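PDB 1GAN: galectin-1 from Bufo arenarum, which binds beta-galactosides as a homodimeric lectin, probably recognises other complex carbohydrates, and may regulate apoptosis and cell differentiation. Local coordinates for residues V5-L10 against P119-E124. Sequence-based numbering, arbitrary orientation.
Sequences VAVTNL and PFLSLE
Val7 and Leu121 form an antiparallel hydrogen-bonded pair: Val7 N donates to Leu121 O at 2.7 Å, almost straight (175°), and Leu121 N returns a bond to Val7 O at 2.9 Å. Their side chains run side by side into the core, Val7 CG2 resting 4.0 Å from Leu121 CD2. With its CG anti to the backbone N (chi1 173°), Leu10 reaches back over the same face and lays CD2 across Leu121 CB, 4.1 Å away; Ile20 of the opposing sheet and Leu35 also touch Leu121. On the other face Thr8 CG2 meets the edge of the Phe120 ring, 4.0 Å from CD2; Val7 O approaches Phe120 CD2 obliquely at 3.7 Å, and Ala6 CB touches Phe120 CE2 loosely. Ser122 OG hydrogen-bonds Asn34 ND2 of strand 30-35. At the ends, Leu123 N bonds Val5 O at 3.1 Å, and Leu10 N bonds Pro119 O, the pairing skipping Asn9, whose phi is positive (70°). Along the other edge of strand 6-12, Ala6 and Thr8 pair antiparallel with a strand of the second subunit. Backbone bonds thus fix strand 6-12, outermost in this sheet within the chain, beside 118-124, Val7, Leu10 and Leu121 pack on the buried face, and the sheet runs on across the dimer interface.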
loop_
_atom_site.group_PDB
_atom_site.type_symbol
_atom_site.label_atom_id
_atom_site.label_comp_id
_atom_site.label_asym_id
_atom_site.label_seq_id
_atom_site.Cartn_x
_atom_site.Cartn_y
_atom_site.Cartn_z
ATOM N N VAL A 5 -7.255 1.927 -3.911
ATOM C CA VAL A 5 -5.823 2.056 -3.713
ATOM C C VAL A 5 -5.089 1.256 -4.794
ATOM O O VAL A 5 -5.620 0.278 -5.324
ATOM C CB VAL A 5 -5.478 1.495 -2.315
ATOM C CG1 VAL A 5 -4.037 1.046 -2.201
ATOM C CG2 VAL A 5 -5.770 2.517 -1.283
ATOM N N ALA A 6 -3.905 1.715 -5.182
ATOM C CA ALA A 6 -3.094 1.002 -6.162
ATOM C C ALA A 6 -1.678 0.979 -5.602
ATOM O O ALA A 6 -1.154 2.008 -5.120
ATOM C CB ALA A 6 -3.120 1.670 -7.531
ATOM N N VAL A 7 -1.085 -0.210 -5.601
ATOM C CA VAL A 7 0.251 -0.390 -5.097
ATOM C C VAL A 7 1.116 -0.796 -6.266
ATOM O O VAL A 7 0.727 -1.645 -7.075
ATOM C CB VAL A 7 0.272 -1.460 -3.981
ATOM C CG1 VAL A 7 1.647 -1.582 -3.396
ATOM C CG2 VAL A 7 -0.718 -1.083 -2.865
ATOM N N THR A 8 2.236 -0.109 -6.412
ATOM C CA THR A 8 3.180 -0.387 -7.466
ATOM C C THR A 8 4.501 -0.698 -6.785
ATOM O O THR A 8 4.813 -0.138 -5.734
ATOM C CB THR A 8 3.325 0.794 -8.415
ATOM O OG1 THR A 8 3.699 1.942 -7.658
ATOM C CG2 THR A 8 2.029 1.102 -9.043
ATOM N N ASN A 9 5.279 -1.577 -7.415
ATOM C CA ASN A 9 6.543 -2.045 -6.897
ATOM C C ASN A 9 6.263 -2.930 -5.691
ATOM O O ASN A 9 7.024 -2.956 -4.730
ATOM C CB ASN A 9 7.491 -0.908 -6.558
ATOM C CG ASN A 9 8.106 -0.285 -7.794
ATOM O OD1 ASN A 9 8.100 -0.879 -8.855
ATOM N ND2 ASN A 9 8.593 0.942 -7.671
ATOM N N LEU A 10 5.172 -3.692 -5.787
ATOM C CA LEU A 10 4.751 -4.628 -4.749
ATOM C C LEU A 10 5.865 -5.646 -4.546
ATOM O O LEU A 10 6.153 -6.037 -3.427
ATOM C CB LEU A 10 3.454 -5.338 -5.168
ATOM C CG LEU A 10 3.014 -6.461 -4.220
ATOM C CD1 LEU A 10 2.719 -5.872 -2.846
ATOM C CD2 LEU A 10 1.814 -7.186 -4.759
ATOM N N PRO A 119 4.438 -7.065 -9.557
ATOM C CA PRO A 119 4.692 -5.679 -9.187
ATOM C C PRO A 119 3.498 -4.826 -8.832
ATOM O O PRO A 119 3.642 -3.873 -8.071
ATOM C CB PRO A 119 5.365 -5.128 -10.433
ATOM C CG PRO A 119 4.643 -5.856 -11.536
ATOM C CD PRO A 119 4.545 -7.261 -11.023
ATOM N N PHE A 120 2.322 -5.189 -9.312
ATOM C CA PHE A 120 1.162 -4.351 -9.091
ATOM C C PHE A 120 -0.026 -4.995 -8.382
ATOM O O PHE A 120 -0.357 -6.162 -8.611
ATOM C CB PHE A 120 0.778 -3.808 -10.475
ATOM C CG PHE A 120 -0.495 -2.993 -10.538
ATOM C CD1 PHE A 120 -1.727 -3.616 -10.740
ATOM C CD2 PHE A 120 -0.438 -1.597 -10.569
ATOM C CE1 PHE A 120 -2.863 -2.868 -10.992
ATOM C CE2 PHE A 120 -1.566 -0.846 -10.819
ATOM C CZ PHE A 120 -2.784 -1.476 -11.035
ATOM N N LEU A 121 -0.668 -4.202 -7.530
ATOM C CA LEU A 121 -1.873 -4.603 -6.815
ATOM C C LEU A 121 -2.831 -3.401 -6.816
ATOM O O LEU A 121 -2.401 -2.251 -6.701
ATOM C CB LEU A 121 -1.570 -5.024 -5.353
ATOM C CG LEU A 121 -2.801 -5.324 -4.452
ATOM C CD1 LEU A 121 -2.569 -6.514 -3.563
ATOM C CD2 LEU A 121 -3.204 -4.134 -3.591
ATOM N N SER A 122 -4.119 -3.654 -6.998
ATOM C CA SER A 122 -5.100 -2.591 -6.934
ATOM C C SER A 122 -6.371 -3.192 -6.356
ATOM O O SER A 122 -6.557 -4.430 -6.370
ATOM C CB SER A 122 -5.368 -1.959 -8.291
ATOM O OG SER A 122 -6.011 -2.858 -9.144
ATOM N N LEU A 123 -7.162 -2.324 -5.724
ATOM C CA LEU A 123 -8.423 -2.708 -5.105
ATOM C C LEU A 123 -9.461 -1.846 -5.761
ATOM O O LEU A 123 -9.151 -0.749 -6.224
ATOM C CB LEU A 123 -8.449 -2.395 -3.617
ATOM C CG LEU A 123 -7.351 -2.809 -2.667
ATOM C CD1 LEU A 123 -7.705 -2.340 -1.283
ATOM C CD2 LEU A 123 -7.208 -4.299 -2.659
ATOM N N GLU A 124 -10.683 -2.358 -5.796
ATOM C CA GLU A 124 -11.838 -1.670 -6.352
ATOM C C GLU A 124 -13.044 -1.957 -5.443
ATOM O O GLU A 124 -13.252 -3.094 -5.019
ATOM C CB GLU A 124 -12.095 -2.155 -7.765
ATOM C CG GLU A 124 -11.267 -1.420 -8.778
ATOM C CD GLU A 124 -10.786 -2.294 -9.913
ATOM O OE1 GLU A 124 -11.556 -3.177 -10.362
ATOM O OE2 GLU A 124 -9.624 -2.091 -10.352
#